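Local coordinates for DNA translocase coupling protein (Clostridium perfringens, PDB 6O1W), which probably couples ATP binding to DNA translocation during plasmid conjugation, this chain being a piece of the whole protein that includes its FtsK/SpoIIIE-type P-loop ATPase domain, at residues G157-K166 against K227-E238; V294-F302 against L320-L331. One frame throughout, in Å; residues are numbered along the deposited sequence.

Interaction 1. Residues G157-K166 against K227-E238; sequences GAIAYMVDFK and KRIIVVIDELAE. With BGC (beta-D-glucopyranose), chain E.
Six backbone hydrogen bonds tie Ile159, Tyr161 and Val163 to Arg228, Ile230, Val232 and Asp234, making strands 159-163 and 229-233 parallel neighbours. The ladder opens with Ile159 N to Arg228 O (2.9 Å) and closes with the longer Asp234 N to Val163 O (3.1 Å). Past its end, Glu238 reaches back from the first turn of helix 237-240, and its OE1 takes the N-H of Phe165 (3.0 Å) from above the carboxylate plane, 49° out of it. That carboxylate is nearly parallel to the Phe165 ring (6° between planes). Lys166 NZ forms a long salt bridge with Asp234 OD2 (4.0 Å), while its CE lies against Glu238 OE2. On the sheet face of Ile159, Tyr161 and Val163, the Tyr161 ring takes Ile229 CG2 at its edge (3.6 Å from CD2). With CG anti to the carbonyl carbon (chi1 -67°), the ring carries its OH to O1 of the glucose, 2.7 Å away. On the other face Ala160 CB meets Ile230 CG2 (3.9 Å), beneath Leu150 of helix 142-155. Asp234, just past the strand, makes a weak hydrogen bond through OD1 to the Walker A residue Ser143; with Glu235 it is placed as in the Walker B motif of P-loop ATPases, and is probably its counterpart. Carboxylates of Asp164, Asp234 and Glu238 gather here; Asp164 OD2 accepts from Glu170 N, and Lys166 probably balances part of the negative charge.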
loop_
_atom_site.group_PDB
_atom_site.type_symbol
_atom_site.label_atom_id
_atom_site.label_comp_id
_atom_site.label_asym_id
_atom_site.label_seq_id
_atom_site.Cartn_x
_atom_site.Cartn_y
_atom_site.Cartn_z
ATOM N N GLY A 157 3.667 -10.373 -19.717
ATOM C CA GLY A 157 3.217 -9.978 -21.054
ATOM C C GLY A 157 2.201 -8.853 -21.132
ATOM O O GLY A 157 1.636 -8.624 -22.203
ATOM N N ALA A 158 1.953 -8.126 -20.025
ATOM C CA ALA A 158 0.969 -7.023 -20.071
ATOM C C ALA A 158 1.482 -5.829 -20.889
ATOM O O ALA A 158 2.702 -5.674 -21.065
ATOM C CB ALA A 158 0.640 -6.546 -18.660
ATOM N N ILE A 159 0.529 -5.012 -21.392
ATOM C CA ILE A 159 0.719 -3.736 -22.092
ATOM C C ILE A 159 0.720 -2.692 -20.960
ATOM O O ILE A 159 -0.139 -2.757 -20.082
ATOM C CB ILE A 159 -0.452 -3.431 -23.106
ATOM C CG1 ILE A 159 -0.428 -4.415 -24.285
ATOM C CG2 ILE A 159 -0.392 -1.978 -23.635
ATOM C CD1 ILE A 159 -1.770 -4.501 -25.072
ATOM N N ALA A 160 1.584 -1.676 -21.050
ATOM C CA ALA A 160 1.660 -0.658 -20.015
ATOM C C ALA A 160 1.503 0.755 -20.481
ATOM O O ALA A 160 2.014 1.131 -21.530
ATOM C CB ALA A 160 2.977 -0.804 -19.262
ATOM N N TYR A 161 0.853 1.567 -19.639
ATOM C CA TYR A 161 0.661 2.997 -19.839
ATOM C C TYR A 161 1.060 3.671 -18.538
ATOM O O TYR A 161 0.650 3.237 -17.458
ATOM C CB TYR A 161 -0.774 3.347 -20.227
ATOM C CG TYR A 161 -1.147 2.826 -21.590
ATOM C CD1 TYR A 161 -0.721 3.473 -22.749
ATOM C CD2 TYR A 161 -1.958 1.711 -21.728
ATOM C CE1 TYR A 161 -1.102 3.014 -24.010
ATOM C CE2 TYR A 161 -2.281 1.204 -22.979
ATOM C CZ TYR A 161 -1.852 1.858 -24.120
ATOM O OH TYR A 161 -2.173 1.324 -25.339
HETATM N N MSE A 162 1.916 4.688 -18.631
HETATM C CA MSE A 162 2.409 5.332 -17.419
HETATM C C MSE A 162 2.127 6.798 -17.484
HETATM O O MSE A 162 2.347 7.422 -18.522
HETATM C CB MSE A 162 3.893 5.034 -17.231
HETATM C CG MSE A 162 4.165 3.569 -16.928
HETATM SE SE MSE A 162 5.799 2.937 -17.801
HETATM C CE MSE A 162 5.223 2.795 -19.632
ATOM N N VAL A 163 1.575 7.338 -16.399
ATOM C CA VAL A 163 1.191 8.744 -16.336
ATOM C C VAL A 163 2.041 9.486 -15.318
ATOM O O VAL A 163 2.033 9.132 -14.129
ATOM C CB VAL A 163 -0.331 8.909 -16.035
ATOM C CG1 VAL A 163 -0.721 10.390 -15.944
ATOM C CG2 VAL A 163 -1.176 8.190 -17.079
ATOM N N ASP A 164 2.739 10.544 -15.779
ATOM C CA ASP A 164 3.545 11.399 -14.903
ATOM C C ASP A 164 3.632 12.789 -15.463
ATOM O O ASP A 164 4.401 13.007 -16.382
ATOM C CB ASP A 164 4.949 10.800 -14.668
ATOM C CG ASP A 164 5.956 11.705 -13.940
ATOM O OD1 ASP A 164 5.522 12.593 -13.160
ATOM O OD2 ASP A 164 7.158 11.524 -14.149
ATOM N N PHE A 165 2.920 13.750 -14.858
ATOM C CA PHE A 165 2.869 15.139 -15.321
ATOM C C PHE A 165 4.108 15.934 -14.996
ATOM O O PHE A 165 4.227 17.058 -15.465
ATOM C CB PHE A 165 1.598 15.851 -14.833
ATOM C CG PHE A 165 0.302 15.430 -15.516
ATOM C CD1 PHE A 165 0.253 14.300 -16.333
ATOM C CD2 PHE A 165 -0.881 16.124 -15.285
ATOM C CE1 PHE A 165 -0.940 13.904 -16.945
ATOM C CE2 PHE A 165 -2.088 15.703 -15.873
ATOM C CZ PHE A 165 -2.107 14.592 -16.694
ATOM N N LYS A 166 5.064 15.356 -14.245
ATOM C CA LYS A 166 6.325 16.041 -13.957
ATOM C C LYS A 166 7.331 15.750 -15.085
ATOM O O LYS A 166 8.450 15.290 -14.843
ATOM C CB LYS A 166 6.856 15.699 -12.556
ATOM C CG LYS A 166 5.936 16.203 -11.455
ATOM C CD LYS A 166 6.305 15.695 -10.053
ATOM C CE LYS A 166 5.810 14.287 -9.789
ATOM N NZ LYS A 166 5.880 13.929 -8.346
ATOM N N LYS A 227 -4.831 -8.607 -24.380
ATOM C CA LYS A 227 -3.788 -8.587 -23.365
ATOM C C LYS A 227 -4.203 -7.730 -22.188
ATOM O O LYS A 227 -4.907 -6.724 -22.368
ATOM C CB LYS A 227 -2.503 -8.012 -23.969
ATOM C CG LYS A 227 -1.901 -8.844 -25.117
ATOM C CD LYS A 227 -0.488 -8.355 -25.440
ATOM C CE LYS A 227 0.148 -9.084 -26.598
ATOM N NZ LYS A 227 0.631 -10.438 -26.208
ATOM N N ARG A 228 -3.711 -8.091 -20.982
ATOM C CA ARG A 228 -3.890 -7.263 -19.787
ATOM C C ARG A 228 -3.259 -5.881 -20.051
ATOM O O ARG A 228 -2.166 -5.808 -20.608
ATOM C CB ARG A 228 -3.201 -7.910 -18.562
ATOM C CG ARG A 228 -3.373 -7.078 -17.278
ATOM C CD ARG A 228 -2.961 -7.792 -15.990
ATOM N NE ARG A 228 -3.584 -9.110 -15.905
ATOM C CZ ARG A 228 -4.832 -9.345 -15.531
ATOM N NH1 ARG A 228 -5.614 -8.350 -15.135
ATOM N NH2 ARG A 228 -5.317 -10.575 -15.570
ATOM N N ILE A 229 -3.962 -4.813 -19.684
ATOM C CA ILE A 229 -3.459 -3.449 -19.763
ATOM C C ILE A 229 -3.222 -2.924 -18.325
ATOM O O ILE A 229 -4.146 -2.933 -17.513
ATOM C CB ILE A 229 -4.417 -2.503 -20.548
ATOM C CG1 ILE A 229 -4.519 -2.921 -22.042
ATOM C CG2 ILE A 229 -3.934 -1.051 -20.420
ATOM C CD1 ILE A 229 -5.738 -2.320 -22.814
ATOM N N ILE A 230 -1.990 -2.460 -18.017
ATOM C CA ILE A 230 -1.695 -1.859 -16.718
ATOM C C ILE A 230 -1.485 -0.357 -16.893
ATOM O O ILE A 230 -0.757 0.081 -17.782
ATOM C CB ILE A 230 -0.568 -2.571 -15.913
ATOM C CG1 ILE A 230 -0.387 -1.889 -14.502
ATOM C CG2 ILE A 230 0.743 -2.712 -16.720
ATOM C CD1 ILE A 230 0.834 -2.247 -13.693
ATOM N N VAL A 231 -2.186 0.426 -16.087
ATOM C CA VAL A 231 -2.134 1.885 -16.133
ATOM C C VAL A 231 -1.559 2.350 -14.801
ATOM O O VAL A 231 -2.173 2.140 -13.760
ATOM C CB VAL A 231 -3.528 2.504 -16.398
ATOM C CG1 VAL A 231 -3.428 4.014 -16.611
ATOM C CG2 VAL A 231 -4.231 1.824 -17.571
ATOM N N VAL A 232 -0.391 2.957 -14.837
ATOM C CA VAL A 232 0.279 3.396 -13.618
ATOM C C VAL A 232 0.157 4.892 -13.545
ATOM O O VAL A 232 0.603 5.584 -14.453
ATOM C CB VAL A 232 1.761 2.926 -13.538
ATOM C CG1 VAL A 232 2.391 3.302 -12.182
ATOM C CG2 VAL A 232 1.879 1.429 -13.782
ATOM N N ILE A 233 -0.475 5.386 -12.490
ATOM C CA ILE A 233 -0.649 6.818 -12.294
ATOM C C ILE A 233 0.262 7.134 -11.124
ATOM O O ILE A 233 -0.014 6.734 -9.988
ATOM C CB ILE A 233 -2.157 7.147 -12.039
ATOM C CG1 ILE A 233 -3.030 6.780 -13.287
ATOM C CG2 ILE A 233 -2.352 8.593 -11.581
ATOM C CD1 ILE A 233 -4.531 6.692 -13.027
ATOM N N ASP A 234 1.374 7.808 -11.409
ATOM C CA ASP A 234 2.367 8.173 -10.393
ATOM C C ASP A 234 1.776 9.047 -9.300
ATOM O O ASP A 234 2.095 8.845 -8.131
ATOM C CB ASP A 234 3.575 8.878 -11.027
ATOM C CG ASP A 234 4.694 9.130 -10.021
ATOM O OD1 ASP A 234 5.399 8.148 -9.649
ATOM O OD2 ASP A 234 4.851 10.296 -9.588
ATOM N N GLU A 235 0.893 10.003 -9.663
ATOM C CA GLU A 235 0.317 10.872 -8.654
ATOM C C GLU A 235 -1.096 11.212 -9.019
ATOM O O GLU A 235 -1.319 11.922 -10.012
ATOM C CB GLU A 235 1.216 12.123 -8.425
ATOM C CG GLU A 235 0.670 13.146 -7.424
ATOM C CD GLU A 235 0.193 12.545 -6.112
ATOM O OE1 GLU A 235 1.040 12.025 -5.345
ATOM O OE2 GLU A 235 -1.039 12.554 -5.877
ATOM N N LEU A 236 -2.059 10.701 -8.225
ATOM C CA LEU A 236 -3.493 10.929 -8.448
ATOM C C LEU A 236 -3.870 12.416 -8.371
ATOM O O LEU A 236 -4.760 12.834 -9.112
ATOM C CB LEU A 236 -4.360 10.103 -7.478
ATOM C CG LEU A 236 -5.886 10.001 -7.738
ATOM C CD1 LEU A 236 -6.215 9.484 -9.124
ATOM C CD2 LEU A 236 -6.547 9.144 -6.701
ATOM N N ALA A 237 -3.181 13.216 -7.518
ATOM C CA ALA A 237 -3.453 14.663 -7.389
ATOM C C ALA A 237 -3.312 15.418 -8.723
ATOM O O ALA A 237 -4.052 16.364 -8.945
ATOM C CB ALA A 237 -2.566 15.294 -6.324
ATOM N N GLU A 238 -2.412 14.975 -9.621
ATOM C CA GLU A 238 -2.214 15.581 -10.962
ATOM C C GLU A 238 -3.474 15.449 -11.870
ATOM O O GLU A 238 -3.662 16.251 -12.791
ATOM C CB GLU A 238 -0.992 14.954 -11.656
ATOM C CG GLU A 238 0.335 15.383 -11.028
ATOM C CD GLU A 238 1.591 14.607 -11.395
ATOM O OE1 GLU A 238 1.521 13.680 -12.236
ATOM O OE2 GLU A 238 2.654 14.922 -10.815
HETATM C C2 BGC E . -3.005 3.059 -28.800
HETATM C C3 BGC E . -3.796 4.070 -29.621
HETATM C C4 BGC E . -4.350 5.160 -28.711
HETATM C C5 BGC E . -3.221 5.795 -27.903
HETATM C C6 BGC E . -3.716 6.788 -26.879
HETATM C C1 BGC E . -1.909 3.785 -28.024
HETATM O O1 BGC E . -1.179 2.879 -27.268
HETATM O O2 BGC E . -2.441 2.067 -29.650
HETATM O O3 BGC E . -4.845 3.416 -30.324
HETATM O O4 BGC E . -5.007 6.168 -29.470
HETATM O O5 BGC E . -2.500 4.779 -27.184
HETATM O O6 BGC E . -2.638 7.310 -26.116
HETATM O O HOH W 1 0.547 -11.209 -23.503
HETATM O O HOH W 2 5.758 11.303 -6.547
#

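Interaction 2. Residues V294-F302 against L320-L331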
loop_
_atom_site.group_PDB
_atom_site.type_symbol
_atom_site.label_atom_id
_atom_site.label_comp_id
_atom_site.label_asym_id
_atom_site.label_seq_id
_atom_site.Cartn_x
_atom_site.Cartn_y
_atom_site.Cartn_z
ATOM N N VAL A 294 -11.771 1.082 -5.895
ATOM C CA VAL A 294 -10.352 0.688 -5.805
ATOM C C VAL A 294 -10.211 -0.160 -4.546
ATOM O O VAL A 294 -10.106 0.406 -3.480
ATOM C CB VAL A 294 -9.365 1.890 -5.858
ATOM C CG1 VAL A 294 -7.906 1.404 -5.756
ATOM C CG2 VAL A 294 -9.583 2.687 -7.149
ATOM N N PRO A 295 -10.261 -1.503 -4.646
ATOM C CA PRO A 295 -10.292 -2.331 -3.423
ATOM C C PRO A 295 -8.980 -2.523 -2.670
ATOM O O PRO A 295 -9.040 -2.729 -1.468
ATOM C CB PRO A 295 -10.830 -3.680 -3.925
ATOM C CG PRO A 295 -10.403 -3.735 -5.349
ATOM C CD PRO A 295 -10.486 -2.331 -5.856
ATOM N N VAL A 296 -7.820 -2.531 -3.361
ATOM C CA VAL A 296 -6.548 -2.746 -2.679
ATOM C C VAL A 296 -5.984 -1.411 -2.205
ATOM O O VAL A 296 -5.837 -0.491 -3.011
ATOM C CB VAL A 296 -5.506 -3.494 -3.560
ATOM C CG1 VAL A 296 -4.198 -3.672 -2.807
ATOM C CG2 VAL A 296 -6.034 -4.843 -4.053
ATOM N N ARG A 297 -5.653 -1.313 -0.905
ATOM C CA ARG A 297 -5.017 -0.116 -0.363
ATOM C C ARG A 297 -3.710 -0.514 0.262
ATOM O O ARG A 297 -3.636 -1.452 1.078
ATOM C CB ARG A 297 -5.873 0.602 0.693
ATOM C CG ARG A 297 -7.348 0.735 0.357
ATOM C CD ARG A 297 -7.642 1.800 -0.687
ATOM N NE ARG A 297 -9.008 1.631 -1.181
ATOM C CZ ARG A 297 -10.090 1.971 -0.492
ATOM N NH1 ARG A 297 -9.977 2.555 0.701
ATOM N NH2 ARG A 297 -11.293 1.719 -0.977
ATOM N N ILE A 298 -2.683 0.211 -0.116
ATOM C CA ILE A 298 -1.353 0.077 0.438
ATOM C C ILE A 298 -1.081 1.444 1.049
ATOM O O ILE A 298 -1.136 2.447 0.346
ATOM C CB ILE A 298 -0.297 -0.412 -0.586
ATOM C CG1 ILE A 298 -0.631 -1.850 -1.053
ATOM C CG2 ILE A 298 1.082 -0.399 0.058
ATOM C CD1 ILE A 298 -0.066 -2.254 -2.436
ATOM N N CYS A 299 -0.887 1.495 2.376
ATOM C CA CYS A 299 -0.700 2.762 3.070
ATOM C C CYS A 299 0.558 2.818 3.924
ATOM O O CYS A 299 0.796 1.933 4.748
ATOM C CB CYS A 299 -1.940 3.106 3.885
ATOM S SG CYS A 299 -2.010 4.837 4.422
ATOM N N GLY A 300 1.355 3.861 3.709
ATOM C CA GLY A 300 2.562 4.116 4.476
ATOM C C GLY A 300 2.195 4.803 5.776
ATOM O O GLY A 300 1.019 5.009 6.077
ATOM N N ARG A 301 3.195 5.144 6.555
ATOM C CA ARG A 301 3.003 5.795 7.840
ATOM C C ARG A 301 2.574 7.252 7.657
ATOM O O ARG A 301 3.200 7.967 6.904
ATOM C CB ARG A 301 4.309 5.716 8.652
ATOM C CG ARG A 301 4.133 6.299 10.056
ATOM C CD ARG A 301 5.340 6.055 10.938
ATOM N NE ARG A 301 5.075 6.532 12.296
ATOM C CZ ARG A 301 5.214 7.794 12.689
ATOM N NH1 ARG A 301 5.658 8.717 11.841
ATOM N NH2 ARG A 301 4.924 8.141 13.934
ATOM N N PHE A 302 1.506 7.668 8.320
ATOM C CA PHE A 302 1.053 9.064 8.373
ATOM C C PHE A 302 0.718 9.321 9.858
ATOM O O PHE A 302 -0.125 8.615 10.414
ATOM C CB PHE A 302 -0.217 9.306 7.516
ATOM C CG PHE A 302 -0.023 9.233 6.018
ATOM C CD1 PHE A 302 0.556 10.290 5.323
ATOM C CD2 PHE A 302 -0.411 8.106 5.307
ATOM C CE1 PHE A 302 0.717 10.232 3.938
ATOM C CE2 PHE A 302 -0.260 8.051 3.916
ATOM C CZ PHE A 302 0.301 9.112 3.243
ATOM N N LEU A 320 2.153 2.640 12.722
ATOM C CA LEU A 320 3.275 1.923 12.122
ATOM C C LEU A 320 4.631 2.311 12.722
ATOM O O LEU A 320 4.819 3.488 12.993
ATOM C CB LEU A 320 3.322 2.181 10.601
ATOM C CG LEU A 320 2.362 1.362 9.708
ATOM C CD1 LEU A 320 2.434 1.873 8.263
ATOM C CD2 LEU A 320 2.691 -0.134 9.765
ATOM N N PRO A 321 5.606 1.377 12.854
ATOM C CA PRO A 321 6.951 1.792 13.261
ATOM C C PRO A 321 7.631 2.529 12.101
ATOM O O PRO A 321 7.300 2.282 10.930
ATOM C CB PRO A 321 7.660 0.464 13.537
ATOM C CG PRO A 321 6.994 -0.510 12.658
ATOM C CD PRO A 321 5.561 -0.071 12.549
ATOM N N GLU A 322 8.601 3.408 12.432
ATOM C CA GLU A 322 9.364 4.208 11.465
ATOM C C GLU A 322 10.454 3.399 10.782
ATOM O O GLU A 322 11.642 3.618 11.024
ATOM C CB GLU A 322 9.927 5.474 12.128
ATOM C CG GLU A 322 8.863 6.534 12.368
ATOM C CD GLU A 322 9.395 7.771 13.061
ATOM O OE1 GLU A 322 9.247 7.861 14.301
ATOM O OE2 GLU A 322 9.971 8.642 12.368
ATOM N N VAL A 323 10.030 2.458 9.922
ATOM C CA VAL A 323 10.877 1.558 9.140
ATOM C C VAL A 323 10.599 1.860 7.663
ATOM O O VAL A 323 9.431 1.871 7.248
ATOM C CB VAL A 323 10.534 0.072 9.469
ATOM C CG1 VAL A 323 11.323 -0.907 8.598
ATOM C CG2 VAL A 323 10.723 -0.236 10.948
ATOM N N LYS A 324 11.656 2.083 6.870
ATOM C CA LYS A 324 11.493 2.324 5.441
ATOM C C LYS A 324 10.962 1.056 4.758
ATOM O O LYS A 324 11.482 -0.055 4.986
ATOM C CB LYS A 324 12.809 2.793 4.781
ATOM C CG LYS A 324 12.573 3.529 3.459
ATOM C CD LYS A 324 13.886 3.934 2.782
ATOM C CE LYS A 324 13.702 4.382 1.346
ATOM N NZ LYS A 324 13.271 3.269 0.450
ATOM N N GLY A 325 9.924 1.247 3.942
ATOM C CA GLY A 325 9.276 0.171 3.207
ATOM C C GLY A 325 8.255 -0.610 4.013
ATOM O O GLY A 325 7.733 -1.617 3.532
ATOM N N ARG A 326 7.942 -0.155 5.227
ATOM C CA ARG A 326 6.943 -0.808 6.077
ATOM C C ARG A 326 5.567 -0.192 5.790
ATOM O O ARG A 326 5.401 1.026 5.825
ATOM C CB ARG A 326 7.328 -0.689 7.550
ATOM C CG ARG A 326 6.444 -1.504 8.492
ATOM C CD ARG A 326 6.520 -2.993 8.212
ATOM N NE ARG A 326 7.858 -3.568 8.398
ATOM C CZ ARG A 326 8.444 -3.782 9.577
ATOM N NH1 ARG A 326 7.840 -3.422 10.702
ATOM N NH2 ARG A 326 9.634 -4.365 9.637
ATOM N N PHE A 327 4.595 -1.026 5.448
ATOM C CA PHE A 327 3.280 -0.512 5.065
ATOM C C PHE A 327 2.170 -1.280 5.693
ATOM O O PHE A 327 2.395 -2.377 6.202
ATOM C CB PHE A 327 3.130 -0.665 3.517
ATOM C CG PHE A 327 3.851 0.360 2.689
ATOM C CD1 PHE A 327 5.195 0.214 2.389
ATOM C CD2 PHE A 327 3.193 1.500 2.243
ATOM C CE1 PHE A 327 5.876 1.207 1.680
ATOM C CE2 PHE A 327 3.865 2.479 1.509
ATOM C CZ PHE A 327 5.204 2.338 1.249
ATOM N N LEU A 328 0.947 -0.729 5.564
ATOM C CA LEU A 328 -0.323 -1.397 5.829
ATOM C C LEU A 328 -0.963 -1.823 4.493
ATOM O O LEU A 328 -0.990 -1.068 3.520
ATOM C CB LEU A 328 -1.308 -0.520 6.603
ATOM C CG LEU A 328 -0.863 -0.133 8.029
ATOM C CD1 LEU A 328 -1.808 0.837 8.608
ATOM C CD2 LEU A 328 -0.765 -1.352 8.924
ATOM N N PHE A 329 -1.500 -3.020 4.475
ATOM C CA PHE A 329 -2.228 -3.588 3.345
ATOM C C PHE A 329 -3.672 -3.763 3.803
ATOM O O PHE A 329 -3.928 -4.419 4.811
ATOM C CB PHE A 329 -1.655 -4.965 2.954
ATOM C CG PHE A 329 -2.364 -5.636 1.792
ATOM C CD1 PHE A 329 -2.015 -5.346 0.479
ATOM C CD2 PHE A 329 -3.355 -6.596 2.016
ATOM C CE1 PHE A 329 -2.647 -5.990 -0.586
ATOM C CE2 PHE A 329 -3.963 -7.263 0.947
ATOM C CZ PHE A 329 -3.623 -6.940 -0.348
ATOM N N LYS A 330 -4.604 -3.239 3.026
ATOM C CA LYS A 330 -6.025 -3.403 3.274
ATOM C C LYS A 330 -6.735 -3.854 1.983
ATOM O O LYS A 330 -6.612 -3.200 0.946
ATOM C CB LYS A 330 -6.641 -2.117 3.851
ATOM C CG LYS A 330 -8.128 -2.257 4.124
ATOM C CD LYS A 330 -8.722 -1.113 4.891
ATOM C CE LYS A 330 -9.973 -1.584 5.592
ATOM N NZ LYS A 330 -11.079 -0.595 5.495
ATOM N N LEU A 331 -7.419 -4.997 2.050
ATOM C CA LEU A 331 -8.265 -5.579 0.996
ATOM C C LEU A 331 -9.462 -6.150 1.721
ATOM O O LEU A 331 -9.346 -7.147 2.425
ATOM C CB LEU A 331 -7.562 -6.667 0.158
ATOM C CG LEU A 331 -8.424 -7.346 -0.950
ATOM C CD1 LEU A 331 -9.120 -6.358 -1.827
ATOM C CD2 LEU A 331 -7.581 -8.224 -1.822
#
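Arg301 reaches across to the loop at Leu320, beyond the last rung of the antiparallel pair. Its CB meets Leu320 CB at 4.2 Å, and CG, anti to the backbone N (chi1 -176°), starts an extended chain that brings CD to 3.3 Å from Leu320 O. NE then gives that oxygen a weak, bent hydrogen bond (3.1 Å, 132°) at the guanidinium edge. Glu322 CG lies over one face of the guanidinium, toward its rim, 3.6 Å above the plane, and the carboxylate is stacked at 18° to it. At the tip, NH1 lies beside Glu322 CG and CD, with OE2 4.3 Å from NH1, too far for a salt bridge; the opposite charges probably attract weakly, though no N-H points at a carboxylate oxygen. In the strands, Arg297 and Lys330 form one hydrogen-bonded pair and Cys299 and Leu328 another, each closed by two backbone bonds. The intervening Ile298 faces Phe329, but its CG2 packs on Phe327 CD2 (3.6 Å). Phe329 CE1 also touches Val296 CG1 (3.6 Å). Strand 132-135, which leads into the P-loop, flanks strand 296-299 on its other side, while Phe329 also touches a bound glucose. Regular backbone bonds and apolar side chains thus fix the buried strands, whereas the loop end adds a weak hydrogen bond and a stacked guanidinium-carboxylate pair.

Overall arrangement
Interactions 1 and 2 belong to one mixed sheet and follow each other along the chain. Their centres are 20 Å apart and their nearest atoms about 7 Å, without touching. Strands 132-135 and 272-278 lie between them: the order is 326-331, 296-299, 132-135, 272-278, 229-233, 159-163. The parallel pair of interaction 1 thus belongs to the P-loop core; in interaction 2 strand 296-299 is the last of the parallel strands, and 326-331 begins the antiparallel extension. Both approach the nucleotide site, empty in this chain: Asp234 lies about 5 Å from Lys142, side chain to side chain, and the Phe327 side chain comes within about 4 Å of Gly141 and of Ala340, nearest atoms. Separate glucose molecules meet Tyr161 and Phe329.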